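Local coordinates for protein 2-aminomuconic 6-semialdehyde dehydrogenase (Pseudomonas sp., PDB 7BZV) that probably oxidises 2-aminomuconic 6-semialdehyde with NAD+ in the meta-cleavage breakdown of 2-aminophenol, working as a tetrameric aldehyde dehydrogenase, at residues B[314-319]-B[371-376]. Numbering follows the deposited sequence.
Sequences LKVDWP and VEPTVI
Pro373 meets Leu314 and Val316 through two adjacent ring atoms, CG and CD, and the whole contact is apolar. Val316 CG2 lies 4.0 Å from Pro373 CD, the two side chains running past each other in opposite senses. Leu314 CG stands anti to its own backbone N (chi1 -169°), and from there the CD2 branch reaches Pro373 CG at 4.2 Å. The backbones stay apart, Val316 CA and Glu372 CA being 8.0 Å from each other, and no hydrogen bond links the two segments; only 114 Å² is buried in all. Ile311 of helix 297-312 also packs on the proline.

The polar bonds lie within each segment or run to neighbouring parts of the chain. Asp317 OD1 accepts Trp318 N at 2.8 Å through its anti lone pair (158° at the hydrogen) and also pairs with Arg365, which makes a cation-pi contact with Trp318. Thr374 OG1 donates to Glu372 O at 2.7 Å from above the carbonyl plane, a bond that links the residues before and after Pro373; the same hydroxyl is also hydrogen-bonded to Gly356 N.

This is loop packing in an aldehyde dehydrogenase fold: the chain leaving helix 297-312 rests through Leu314 and Val316 on Pro373, in the segment that carries strand 374-377, a member of the seven-stranded mixed sheet.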
loop_
_atom_site.group_PDB
_atom_site.type_symbol
_atom_site.label_atom_id
_atom_site.label_comp_id
_atom_site.label_asym_id
_atom_site.label_seq_id
_atom_site.Cartn_x
_atom_site.Cartn_y
_atom_site.Cartn_z
ATOM N N LEU B 314 -33.618 29.695 -11.203
ATOM C CA LEU B 314 -33.088 29.249 -9.917
ATOM C C LEU B 314 -33.944 29.816 -8.796
ATOM O O LEU B 314 -34.152 31.026 -8.711
ATOM C CB LEU B 314 -31.626 29.684 -9.779
ATOM C CG LEU B 314 -30.870 29.058 -8.609
ATOM C CD1 LEU B 314 -30.590 27.582 -8.885
ATOM C CD2 LEU B 314 -29.547 29.769 -8.294
ATOM N N LYS B 315 -34.492 28.945 -7.962
ATOM C CA LYS B 315 -35.447 29.395 -6.960
ATOM C C LYS B 315 -34.683 29.953 -5.761
ATOM O O LYS B 315 -34.084 29.200 -4.981
ATOM C CB LYS B 315 -36.388 28.265 -6.550
ATOM C CG LYS B 315 -37.417 28.681 -5.497
ATOM C CD LYS B 315 -38.551 27.678 -5.377
ATOM C CE LYS B 315 -39.784 28.315 -4.742
ATOM N NZ LYS B 315 -40.325 27.479 -3.642
ATOM N N VAL B 316 -34.712 31.276 -5.625
ATOM C CA VAL B 316 -34.148 32.004 -4.490
ATOM C C VAL B 316 -35.318 32.392 -3.588
ATOM O O VAL B 316 -36.034 33.362 -3.856
ATOM C CB VAL B 316 -33.374 33.244 -4.957
ATOM C CG1 VAL B 316 -32.663 33.917 -3.776
ATOM C CG2 VAL B 316 -32.417 32.856 -6.051
ATOM N N ASP B 317 -35.543 31.654 -2.512
ATOM C CA ASP B 317 -36.809 31.816 -1.794
ATOM C C ASP B 317 -36.649 31.239 -0.401
ATOM O O ASP B 317 -35.548 30.853 -0.003
ATOM C CB ASP B 317 -37.949 31.106 -2.526
ATOM C CG ASP B 317 -39.275 31.839 -2.419
ATOM O OD1 ASP B 317 -39.736 32.178 -1.298
ATOM O OD2 ASP B 317 -39.861 32.067 -3.485
ATOM N N TRP B 318 -37.762 31.127 0.319
ATOM C CA TRP B 318 -37.810 30.517 1.639
ATOM C C TRP B 318 -36.965 29.254 1.707
ATOM O O TRP B 318 -37.246 28.290 0.980
ATOM C CB TRP B 318 -39.243 30.146 1.999
ATOM C CG TRP B 318 -40.082 31.323 2.339
ATOM C CD1 TRP B 318 -41.140 31.816 1.630
ATOM C CD2 TRP B 318 -39.934 32.160 3.477
ATOM N NE1 TRP B 318 -41.658 32.924 2.263
ATOM C CE2 TRP B 318 -40.937 33.150 3.403
ATOM C CE3 TRP B 318 -39.051 32.176 4.555
ATOM C CZ2 TRP B 318 -41.073 34.137 4.366
ATOM C CZ3 TRP B 318 -39.190 33.153 5.506
ATOM C CH2 TRP B 318 -40.200 34.120 5.413
ATOM N N PRO B 319 -35.947 29.198 2.577
ATOM C CA PRO B 319 -35.070 28.007 2.589
ATOM C C PRO B 319 -35.751 26.730 3.022
ATOM O O PRO B 319 -35.304 25.638 2.641
ATOM C CB PRO B 319 -33.955 28.409 3.567
ATOM C CG PRO B 319 -33.810 29.889 3.374
ATOM C CD PRO B 319 -35.304 30.343 3.250
ATOM N N VAL B 371 -28.646 38.042 -1.609
ATOM C CA VAL B 371 -28.035 38.582 -2.820
ATOM C C VAL B 371 -28.437 37.713 -4.014
ATOM O O VAL B 371 -28.703 36.522 -3.878
ATOM C CB VAL B 371 -26.497 38.643 -2.660
ATOM C CG1 VAL B 371 -25.923 37.223 -2.554
ATOM C CG2 VAL B 371 -25.892 39.391 -3.795
ATOM N N GLU B 372 -28.448 38.311 -5.200
ATOM C CA GLU B 372 -28.822 37.603 -6.424
ATOM C C GLU B 372 -27.658 36.764 -6.980
ATOM O O GLU B 372 -26.505 37.215 -6.995
ATOM C CB GLU B 372 -29.252 38.590 -7.496
ATOM C CG GLU B 372 -30.519 39.343 -7.161
ATOM C CD GLU B 372 -30.856 40.349 -8.227
ATOM O OE1 GLU B 372 -29.913 40.954 -8.786
ATOM O OE2 GLU B 372 -32.056 40.532 -8.498
ATOM N N PRO B 373 -27.960 35.593 -7.524
ATOM C CA PRO B 373 -26.950 34.871 -8.315
ATOM C C PRO B 373 -26.535 35.712 -9.515
ATOM O O PRO B 373 -27.376 36.244 -10.243
ATOM C CB PRO B 373 -27.671 33.584 -8.723
ATOM C CG PRO B 373 -29.167 33.920 -8.635
ATOM C CD PRO B 373 -29.274 34.921 -7.530
ATOM N N THR B 374 -25.225 35.844 -9.721
ATOM C CA THR B 374 -24.691 36.900 -10.573
ATOM C C THR B 374 -23.644 36.315 -11.512
ATOM O O THR B 374 -22.848 35.448 -11.130
ATOM C CB THR B 374 -24.128 38.035 -9.702
ATOM O OG1 THR B 374 -25.191 38.570 -8.898
ATOM C CG2 THR B 374 -23.513 39.178 -10.511
ATOM N N VAL B 375 -23.647 36.795 -12.748
ATOM C CA VAL B 375 -22.618 36.427 -13.714
ATOM C C VAL B 375 -22.128 37.703 -14.373
ATOM O O VAL B 375 -22.941 38.481 -14.882
ATOM C CB VAL B 375 -23.143 35.451 -14.783
ATOM C CG1 VAL B 375 -22.123 35.337 -15.874
ATOM C CG2 VAL B 375 -23.441 34.118 -14.182
ATOM N N ILE B 376 -20.807 37.897 -14.420
ATOM C CA ILE B 376 -20.238 39.037 -15.125
ATOM C C ILE B 376 -19.346 38.561 -16.260
ATOM O O ILE B 376 -18.928 37.400 -16.318
ATOM C CB ILE B 376 -19.447 39.987 -14.193
ATOM C CG1 ILE B 376 -18.365 39.209 -13.429
ATOM C CG2 ILE B 376 -20.382 40.689 -13.213
ATOM C CD1 ILE B 376 -17.397 40.086 -12.612
#